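PDB 6F2P: paenibacillus xanthan lyase from Paenibacillus, which is a promiscuous xanthan lyase that probably cleaves the polysaccharide by beta-elimination, as in other family 8 lyases. Local coordinates for residues Phe217-Tyr222 / Gly227-Glu232; Thr221-Asn226 / Thr447-Ser452; Arg281-Ser286 / Asn393-Asn398. All coordinates share one frame; numbering follows the deposited sequence.

How the interactions relate
The three contacts are close neighbours where the N-terminal helical domain meets the super-sandwich domain. Interaction 1 stays within the helical domain and is partly buried. It packs aromatic rings between strand 217-219 and the start of helix 229-244. Interaction 2 continues from the same chain region, shares T221 and Y222 with it, and crosses to a loop of the super-sandwich domain. It is a surface contact built on a cation-pi stack. Interaction 3 also joins the two domains, loop to loop, but by a partly buried salt bridge. Interactions 1 and 3 meet through H220 with E395 and Y229 with R283. Interactions 2 and 3 meet through Y225 with E395.

Interaction 1: Phe217-Tyr222 / Gly227-Glu232; sequences FVQHTY and GGYGSE
Y229 touches three side chains of 217-222, one after another along its length. Its CB lies 3.9 Å from F217 CE2 and also meets Q219 CG. At the root of the ring, Y229 CG is 3.5 Å from Q219 CG, and Y229 CD2 reaches both CB and CG of Q219. The two side chains cross at about a right angle. The amide end of Q219 turns back instead: OE1 accepts H220 N at 3.2 Å in a nearly straight bond (166°). Farther out, Y229 CE2 sits over one face of the H220 imidazole, toward its rim. The ring planes are 45° apart, so they are oblique. At the tip, Y229 OH is 3.0 Å from H220 NE2. Y229 OH is also hydrogen-bonded to R283 NH1. H220 ND1 faces E395 OE1, modelled too close to define the bond well. Family 8 lyases act with a histidine and a tyrosine, and this pair is consistent with that site. F217 holds its CG anti to the backbone N (chi1 -179°), which carries its ring to the first turn of helix 229-244. G230 CA lies over the ring centre, 3.6 Å from the F217 centroid, a CH-pi contact. G228 is the N-cap of helix 229-244. S231 faces helix 292-307, while strand 217-219 runs between strands 210-211 and 223-224 of an antiparallel sheet.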
loop_
_atom_site.group_PDB
_atom_site.type_symbol
_atom_site.label_atom_id
_atom_site.label_comp_id
_atom_site.label_asym_id
_atom_site.label_seq_id
_atom_site.Cartn_x
_atom_site.Cartn_y
_atom_site.Cartn_z
ATOM N N PHE A 217 -9.053 -1.737 -5.366
ATOM C CA PHE A 217 -9.475 -1.496 -6.738
ATOM C C PHE A 217 -9.118 -0.072 -7.116
ATOM O O PHE A 217 -9.446 0.871 -6.402
ATOM C CB PHE A 217 -10.971 -1.706 -6.925
ATOM C CG PHE A 217 -11.435 -1.476 -8.337
ATOM C CD1 PHE A 217 -11.431 -2.508 -9.257
ATOM C CD2 PHE A 217 -11.862 -0.225 -8.747
ATOM C CE1 PHE A 217 -11.843 -2.297 -10.554
ATOM C CE2 PHE A 217 -12.276 -0.010 -10.049
ATOM C CZ PHE A 217 -12.266 -1.049 -10.950
ATOM N N VAL A 218 -8.454 0.079 -8.253
ATOM C CA VAL A 218 -8.086 1.391 -8.750
ATOM C C VAL A 218 -8.684 1.612 -10.126
ATOM O O VAL A 218 -8.665 0.721 -10.966
ATOM C CB VAL A 218 -6.556 1.537 -8.834
ATOM C CG1 VAL A 218 -6.160 2.775 -9.632
ATOM C CG2 VAL A 218 -5.963 1.573 -7.443
ATOM N N GLN A 219 -9.221 2.802 -10.353
ATOM C CA GLN A 219 -9.735 3.162 -11.664
ATOM C C GLN A 219 -9.354 4.615 -11.911
ATOM O O GLN A 219 -9.019 5.337 -10.968
ATOM C CB GLN A 219 -11.250 2.942 -11.735
ATOM C CG GLN A 219 -11.849 3.099 -13.125
ATOM C CD GLN A 219 -11.171 2.235 -14.184
ATOM O OE1 GLN A 219 -10.475 2.753 -15.057
ATOM N NE2 GLN A 219 -11.393 0.920 -14.127
ATOM N N HIS A 220 -9.382 5.029 -13.173
ATOM C CA HIS A 220 -8.861 6.333 -13.581
ATOM C C HIS A 220 -7.413 6.486 -13.150
ATOM O O HIS A 220 -6.961 7.580 -12.792
ATOM C CB HIS A 220 -9.732 7.477 -13.071
ATOM C CG HIS A 220 -11.073 7.532 -13.729
ATOM N ND1 HIS A 220 -11.936 8.599 -13.580
ATOM C CD2 HIS A 220 -11.701 6.655 -14.543
ATOM C CE1 HIS A 220 -13.038 8.371 -14.273
ATOM N NE2 HIS A 220 -12.921 7.193 -14.865
ATOM N N THR A 221 -6.720 5.349 -13.177
ATOM C CA THR A 221 -5.281 5.251 -12.973
ATOM C C THR A 221 -4.787 5.454 -11.535
ATOM O O THR A 221 -3.868 4.760 -11.105
ATOM C CB THR A 221 -4.501 6.151 -13.958
ATOM O OG1 THR A 221 -4.991 5.929 -15.283
ATOM C CG2 THR A 221 -3.024 5.812 -13.930
ATOM N N TYR A 222 -5.389 6.381 -10.792
ATOM C CA TYR A 222 -4.840 6.762 -9.484
ATOM C C TYR A 222 -5.853 6.872 -8.345
ATOM O O TYR A 222 -5.566 7.530 -7.344
ATOM C CB TYR A 222 -4.109 8.109 -9.582
ATOM C CG TYR A 222 -3.103 8.214 -10.705
ATOM C CD1 TYR A 222 -1.921 7.482 -10.679
ATOM C CD2 TYR A 222 -3.328 9.055 -11.787
ATOM C CE1 TYR A 222 -0.989 7.581 -11.707
ATOM C CE2 TYR A 222 -2.406 9.158 -12.823
ATOM C CZ TYR A 222 -1.239 8.422 -12.777
ATOM O OH TYR A 222 -0.323 8.525 -13.808
ATOM N N GLY A 227 -15.943 1.081 -4.524
ATOM C CA GLY A 227 -17.344 1.457 -4.410
ATOM C C GLY A 227 -17.926 2.097 -5.656
ATOM O O GLY A 227 -19.135 2.093 -5.845
ATOM N N GLY A 228 -17.074 2.643 -6.514
ATOM C CA GLY A 228 -17.549 3.261 -7.738
ATOM C C GLY A 228 -17.558 2.342 -8.948
ATOM O O GLY A 228 -18.518 1.607 -9.184
ATOM N N TYR A 229 -16.483 2.397 -9.723
ATOM C CA TYR A 229 -16.355 1.583 -10.920
ATOM C C TYR A 229 -16.330 0.098 -10.604
ATOM O O TYR A 229 -17.008 -0.692 -11.260
ATOM C CB TYR A 229 -15.115 1.994 -11.723
ATOM C CG TYR A 229 -15.285 3.352 -12.351
ATOM C CD1 TYR A 229 -15.974 3.501 -13.551
ATOM C CD2 TYR A 229 -14.806 4.494 -11.725
ATOM C CE1 TYR A 229 -16.162 4.753 -14.126
ATOM C CE2 TYR A 229 -14.987 5.757 -12.295
ATOM C CZ TYR A 229 -15.667 5.879 -13.495
ATOM O OH TYR A 229 -15.843 7.122 -14.065
ATOM N N GLY A 230 -15.551 -0.286 -9.601
ATOM C CA GLY A 230 -15.380 -1.695 -9.286
ATOM C C GLY A 230 -16.713 -2.327 -8.956
ATOM O O GLY A 230 -16.989 -3.485 -9.282
ATOM N N SER A 231 -17.544 -1.543 -8.289
ATOM C CA SER A 231 -18.886 -1.953 -7.947
ATOM C C SER A 231 -19.683 -2.313 -9.213
ATOM O O SER A 231 -20.310 -3.375 -9.275
ATOM C CB SER A 231 -19.558 -0.825 -7.172
ATOM O OG SER A 231 -20.691 -1.299 -6.481
ATOM N N GLU A 232 -19.641 -1.454 -10.228
ATOM C CA GLU A 232 -20.374 -1.755 -11.449
ATOM C C GLU A 232 -19.775 -2.915 -12.261
ATOM O O GLU A 232 -20.516 -3.660 -12.895
ATOM C CB GLU A 232 -20.707 -0.499 -12.295
ATOM C CG GLU A 232 -19.579 0.139 -13.093
ATOM C CD GLU A 232 -19.792 1.648 -13.313
ATOM O OE1 GLU A 232 -19.895 2.405 -12.319
ATOM O OE2 GLU A 232 -19.850 2.085 -14.482
#

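Interaction 2: Thr221-Asn226 / Thr447-Ser452; sequences TYYAYN and TANSRS
Y222 and R451 form a stacked cation-pi pair. The guanidinium lies flat on the tyrosine ring, with planes 13° apart and R451 CZ 3.8 Å from the Y222 ring centroid. R451 NH1 does the closest touching, 3.4 Å from Y222 CE2 and shifted toward the rim. The opposite face of the same ring carries T221 CG2, so the ring is sandwiched. A CH-pi contact adds to the stack: R451 CD is 3.9 Å from the Y222 centroid, over the same face as the guanidinium. The arginine chain bends at chi3 (-64°), which turns the guanidinium onto the face that CD already touches.

The second contact is made by the hydroxyl end of Y223. It comes against N449 CA and CB, with Y223 OH 3.2 Å from N449 CB and the CA near the plane of the ring. The Y223 ring and the N449 amide are almost perpendicular, 87° apart.

Polar ends are held elsewhere. R451 NE bonds to S389 O, and N449 OD1 to S396 N. S450 OG bonds to A448 O within its own loop. The contact thus joins the helical domain to the super-sandwich domain chiefly through one face of Y222, with the hydroxyl end of Y223 beside it, and a surface arginine probably gains from the pi electrons of Y222.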
loop_
_atom_site.group_PDB
_atom_site.type_symbol
_atom_site.label_atom_id
_atom_site.label_comp_id
_atom_site.label_asym_id
_atom_site.label_seq_id
_atom_site.Cartn_x
_atom_site.Cartn_y
_atom_site.Cartn_z
ATOM N N THR A 221 -6.720 5.349 -13.177
ATOM C CA THR A 221 -5.281 5.251 -12.973
ATOM C C THR A 221 -4.787 5.454 -11.535
ATOM O O THR A 221 -3.868 4.760 -11.105
ATOM C CB THR A 221 -4.501 6.151 -13.958
ATOM O OG1 THR A 221 -4.991 5.929 -15.283
ATOM C CG2 THR A 221 -3.024 5.812 -13.930
ATOM N N TYR A 222 -5.389 6.381 -10.792
ATOM C CA TYR A 222 -4.840 6.762 -9.484
ATOM C C TYR A 222 -5.853 6.872 -8.345
ATOM O O TYR A 222 -5.566 7.530 -7.344
ATOM C CB TYR A 222 -4.109 8.109 -9.582
ATOM C CG TYR A 222 -3.103 8.214 -10.705
ATOM C CD1 TYR A 222 -1.921 7.482 -10.679
ATOM C CD2 TYR A 222 -3.328 9.055 -11.787
ATOM C CE1 TYR A 222 -0.989 7.581 -11.707
ATOM C CE2 TYR A 222 -2.406 9.158 -12.823
ATOM C CZ TYR A 222 -1.239 8.422 -12.777
ATOM O OH TYR A 222 -0.323 8.525 -13.808
ATOM N N TYR A 223 -7.028 6.261 -8.474
ATOM C CA TYR A 223 -8.065 6.486 -7.469
ATOM C C TYR A 223 -8.636 5.208 -6.878
ATOM O O TYR A 223 -8.886 4.240 -7.587
ATOM C CB TYR A 223 -9.184 7.395 -8.011
ATOM C CG TYR A 223 -8.625 8.657 -8.610
ATOM C CD1 TYR A 223 -8.246 8.693 -9.941
ATOM C CD2 TYR A 223 -8.418 9.794 -7.840
ATOM C CE1 TYR A 223 -7.697 9.815 -10.495
ATOM C CE2 TYR A 223 -7.869 10.938 -8.393
ATOM C CZ TYR A 223 -7.510 10.937 -9.724
ATOM O OH TYR A 223 -6.958 12.050 -10.311
ATOM N N ALA A 224 -8.817 5.220 -5.563
ATOM C CA ALA A 224 -9.461 4.130 -4.851
ATOM C C ALA A 224 -10.910 4.078 -5.307
ATOM O O ALA A 224 -11.637 5.054 -5.153
ATOM C CB ALA A 224 -9.387 4.383 -3.362
ATOM N N TYR A 225 -11.336 2.955 -5.874
ATOM C CA TYR A 225 -12.638 2.931 -6.532
ATOM C C TYR A 225 -13.468 1.650 -6.406
ATOM O O TYR A 225 -14.301 1.379 -7.272
ATOM C CB TYR A 225 -12.506 3.310 -8.015
ATOM C CG TYR A 225 -13.086 4.671 -8.327
ATOM C CD1 TYR A 225 -14.416 4.969 -8.028
ATOM C CD2 TYR A 225 -12.311 5.658 -8.915
ATOM C CE1 TYR A 225 -14.946 6.214 -8.305
ATOM C CE2 TYR A 225 -12.833 6.901 -9.199
ATOM C CZ TYR A 225 -14.146 7.175 -8.895
ATOM O OH TYR A 225 -14.650 8.420 -9.173
ATOM N N ASN A 226 -13.265 0.883 -5.336
ATOM C CA ASN A 226 -14.061 -0.320 -5.116
ATOM C C ASN A 226 -15.553 -0.019 -5.160
ATOM O O ASN A 226 -16.330 -0.761 -5.762
ATOM C CB ASN A 226 -13.731 -0.973 -3.777
ATOM C CG ASN A 226 -12.271 -1.361 -3.654
ATOM O OD1 ASN A 226 -11.369 -0.572 -3.969
ATOM N ND2 ASN A 226 -12.026 -2.585 -3.187
ATOM N N THR A 447 -6.466 21.603 -5.178
ATOM C CA THR A 447 -6.525 21.132 -6.551
ATOM C C THR A 447 -6.901 19.649 -6.630
ATOM O O THR A 447 -6.291 18.803 -5.967
ATOM C CB THR A 447 -5.174 21.365 -7.232
ATOM O OG1 THR A 447 -4.887 22.769 -7.211
ATOM C CG2 THR A 447 -5.180 20.860 -8.668
ATOM N N ALA A 448 -7.914 19.351 -7.437
ATOM C CA ALA A 448 -8.401 17.994 -7.604
ATOM C C ALA A 448 -7.513 17.148 -8.510
ATOM O O ALA A 448 -6.651 17.661 -9.220
ATOM C CB ALA A 448 -9.802 18.019 -8.159
ATOM N N ASN A 449 -7.748 15.843 -8.476
ATOM C CA ASN A 449 -7.133 14.914 -9.409
ATOM C C ASN A 449 -5.612 14.952 -9.405
ATOM O O ASN A 449 -4.985 14.843 -10.458
ATOM C CB ASN A 449 -7.651 15.158 -10.828
ATOM C CG ASN A 449 -9.148 15.407 -10.868
ATOM O OD1 ASN A 449 -9.921 14.721 -10.206
ATOM N ND2 ASN A 449 -9.559 16.400 -11.648
ATOM N N SER A 450 -5.029 15.099 -8.217
ATOM C CA SER A 450 -3.587 15.280 -8.091
ATOM C C SER A 450 -2.954 14.342 -7.073
ATOM O O SER A 450 -3.562 14.019 -6.052
ATOM C CB SER A 450 -3.296 16.712 -7.660
ATOM O OG SER A 450 -3.955 17.637 -8.501
ATOM N N ARG A 451 -1.719 13.929 -7.343
ATOM C CA ARG A 451 -0.963 13.126 -6.390
ATOM C C ARG A 451 0.053 14.021 -5.693
ATOM O O ARG A 451 0.460 15.047 -6.245
ATOM C CB ARG A 451 -0.269 11.967 -7.102
ATOM C CG ARG A 451 -1.202 11.250 -8.045
ATOM C CD ARG A 451 -0.663 9.926 -8.556
ATOM N NE ARG A 451 0.538 10.048 -9.382
ATOM C CZ ARG A 451 0.598 10.677 -10.552
ATOM N NH1 ARG A 451 -0.474 11.279 -11.051
ATOM N NH2 ARG A 451 1.743 10.715 -11.222
ATOM N N SER A 452 0.444 13.649 -4.476
ATOM C CA SER A 452 1.411 14.437 -3.712
ATOM C C SER A 452 2.805 14.149 -4.236
ATOM O O SER A 452 2.989 13.294 -5.108
ATOM C CB SER A 452 1.348 14.109 -2.214
ATOM O OG SER A 452 1.953 12.856 -1.916
#

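Interaction 3: Arg281-Ser286 / Asn393-Asn398; sequences RGREIS and NYESIN
R283 reaches E395 in a salt bridge between the alpha-helical and super-sandwich domains of the family 8 lyase fold. R283 NH1 gives a hydrogen bond to E395 OE2 at 3.2 Å, with an N-H...O angle of 163°. The acceptor lies in the guanidinium plane, but the donor comes to OE2 from above the carboxylate plane. R283 CG sits between the backbone N and the carbonyl carbon (chi1 77°), and from there the extended chain runs side by side with the extended E395, pointing the same way.

Each polar end has further partners. R283 NH1 also bonds to Y229 OH, and R283 NE pairs with E400 OE1. H220 ND1 lies at E395 OE1 and Y225 OH at E395 OE2, both modelled too close to be reliable. E395 O takes N401 ND2. I397 supplies the apolar part: its CD1 covers one face of the guanidinium, 3.7 Å from R283 NH1, while its CG1 is 3.8 Å from R283 CD. A methionine in place of R283 would probably leave both E395 OE2 and E400 OE1 without their arginine partner.

The backbone of 281-286 is held by its own bonds. R281 O accepts E284 N of the 3-10 turn 283-285 at 3.0 Å. R283 O accepts two donors, S286 N and S286 OG, and the hydroxyl, 2.9 Å from R283 O, lies almost straight out from the carbonyl (176°).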
loop_
_atom_site.group_PDB
_atom_site.type_symbol
_atom_site.label_atom_id
_atom_site.label_comp_id
_atom_site.label_asym_id
_atom_site.label_seq_id
_atom_site.Cartn_x
_atom_site.Cartn_y
_atom_site.Cartn_z
ATOM N N ARG A 281 -15.465 5.102 -2.723
ATOM C CA ARG A 281 -16.490 5.388 -3.719
ATOM C C ARG A 281 -16.130 6.564 -4.625
ATOM O O ARG A 281 -16.942 6.995 -5.453
ATOM C CB ARG A 281 -17.858 5.594 -3.063
ATOM C CG ARG A 281 -18.328 4.393 -2.271
ATOM C CD ARG A 281 -19.808 4.450 -1.940
ATOM N NE ARG A 281 -20.217 5.714 -1.330
ATOM C CZ ARG A 281 -21.017 6.606 -1.917
ATOM N NH1 ARG A 281 -21.495 6.374 -3.131
ATOM N NH2 ARG A 281 -21.343 7.733 -1.293
ATOM N N GLY A 282 -14.902 7.054 -4.488
ATOM C CA GLY A 282 -14.416 8.143 -5.318
ATOM C C GLY A 282 -15.384 9.305 -5.420
ATOM O O GLY A 282 -15.958 9.744 -4.411
ATOM N N ARG A 283 -15.596 9.785 -6.644
ATOM C CA ARG A 283 -16.420 10.976 -6.850
ATOM C C ARG A 283 -17.892 10.749 -6.527
ATOM O O ARG A 283 -18.667 11.702 -6.436
ATOM C CB ARG A 283 -16.266 11.520 -8.269
ATOM C CG ARG A 283 -17.007 10.753 -9.349
ATOM C CD ARG A 283 -16.677 11.350 -10.712
ATOM N NE ARG A 283 -17.518 10.790 -11.759
ATOM C CZ ARG A 283 -17.166 9.781 -12.549
ATOM N NH1 ARG A 283 -15.970 9.224 -12.424
ATOM N NH2 ARG A 283 -18.009 9.332 -13.474
ATOM N N GLU A 284 -18.275 9.494 -6.322
ATOM C CA GLU A 284 -19.678 9.167 -6.113
ATOM C C GLU A 284 -20.237 9.549 -4.753
ATOM O O GLU A 284 -21.437 9.406 -4.513
ATOM C CB GLU A 284 -19.923 7.699 -6.412
ATOM C CG GLU A 284 -19.504 7.356 -7.816
ATOM C CD GLU A 284 -20.001 6.008 -8.235
ATOM O OE1 GLU A 284 -20.829 5.444 -7.484
ATOM O OE2 GLU A 284 -19.570 5.517 -9.308
ATOM N N ILE A 285 -19.388 10.066 -3.872
ATOM C CA ILE A 285 -19.860 10.499 -2.563
ATOM C C ILE A 285 -20.714 11.738 -2.736
ATOM O O ILE A 285 -21.441 12.121 -1.821
ATOM C CB ILE A 285 -18.710 10.798 -1.578
ATOM C CG1 ILE A 285 -17.789 11.896 -2.124
ATOM C CG2 ILE A 285 -17.929 9.532 -1.273
ATOM C CD1 ILE A 285 -16.796 12.435 -1.093
ATOM N N SER A 286 -20.628 12.350 -3.918
ATOM C CA SER A 286 -21.401 13.552 -4.229
ATOM C C SER A 286 -22.741 13.280 -4.902
ATOM O O SER A 286 -23.371 14.203 -5.391
ATOM C CB SER A 286 -20.593 14.508 -5.108
ATOM O OG SER A 286 -20.418 13.980 -6.409
ATOM N N ASN A 393 -5.458 12.632 -4.568
ATOM C CA ASN A 393 -6.143 13.125 -3.379
ATOM C C ASN A 393 -7.642 12.851 -3.419
ATOM O O ASN A 393 -8.184 12.204 -2.527
ATOM C CB ASN A 393 -5.840 14.611 -3.110
ATOM C CG ASN A 393 -5.902 15.481 -4.370
ATOM O OD1 ASN A 393 -6.427 15.073 -5.409
ATOM N ND2 ASN A 393 -5.365 16.698 -4.267
ATOM N N TYR A 394 -8.302 13.330 -4.465
ATOM C CA TYR A 394 -9.694 12.971 -4.728
ATOM C C TYR A 394 -9.980 13.221 -6.195
ATOM O O TYR A 394 -9.208 13.899 -6.883
ATOM C CB TYR A 394 -10.652 13.808 -3.888
ATOM C CG TYR A 394 -10.640 15.270 -4.268
ATOM C CD1 TYR A 394 -9.542 16.071 -3.977
ATOM C CD2 TYR A 394 -11.720 15.852 -4.922
ATOM C CE1 TYR A 394 -9.516 17.408 -4.322
ATOM C CE2 TYR A 394 -11.705 17.202 -5.266
ATOM C CZ TYR A 394 -10.599 17.970 -4.958
ATOM O OH TYR A 394 -10.557 19.302 -5.294
ATOM N N GLU A 395 -11.095 12.686 -6.677
ATOM C CA GLU A 395 -11.461 12.908 -8.061
ATOM C C GLU A 395 -12.631 13.861 -8.187
ATOM O O GLU A 395 -13.671 13.688 -7.546
ATOM C CB GLU A 395 -11.794 11.606 -8.772
ATOM C CG GLU A 395 -12.058 11.835 -10.242
ATOM C CD GLU A 395 -12.495 10.594 -10.969
ATOM O OE1 GLU A 395 -11.846 10.262 -11.982
ATOM O OE2 GLU A 395 -13.489 9.966 -10.545
ATOM N N SER A 396 -12.455 14.877 -9.019
ATOM C CA SER A 396 -13.563 15.732 -9.392
ATOM C C SER A 396 -13.527 15.949 -10.896
ATOM O O SER A 396 -12.608 16.586 -11.426
ATOM C CB SER A 396 -13.493 17.063 -8.652
ATOM O OG SER A 396 -14.586 17.885 -9.025
ATOM N N ILE A 397 -14.505 15.378 -11.588
ATOM C CA ILE A 397 -14.696 15.658 -13.009
ATOM C C ILE A 397 -16.169 15.898 -13.274
ATOM O O ILE A 397 -17.015 15.521 -12.458
ATOM C CB ILE A 397 -14.217 14.508 -13.891
ATOM C CG1 ILE A 397 -14.964 13.222 -13.537
ATOM C CG2 ILE A 397 -12.721 14.329 -13.750
ATOM C CD1 ILE A 397 -14.400 11.997 -14.213
ATOM N N ASN A 398 -16.466 16.531 -14.409
ATOM C CA ASN A 398 -17.842 16.822 -14.816
ATOM C C ASN A 398 -18.684 17.425 -13.716
ATOM O O ASN A 398 -19.862 17.090 -13.601
ATOM C CB ASN A 398 -18.559 15.564 -15.317
ATOM C CG ASN A 398 -17.693 14.722 -16.219
ATOM O OD1 ASN A 398 -16.970 15.246 -17.074
ATOM N ND2 ASN A 398 -17.742 13.403 -16.021
#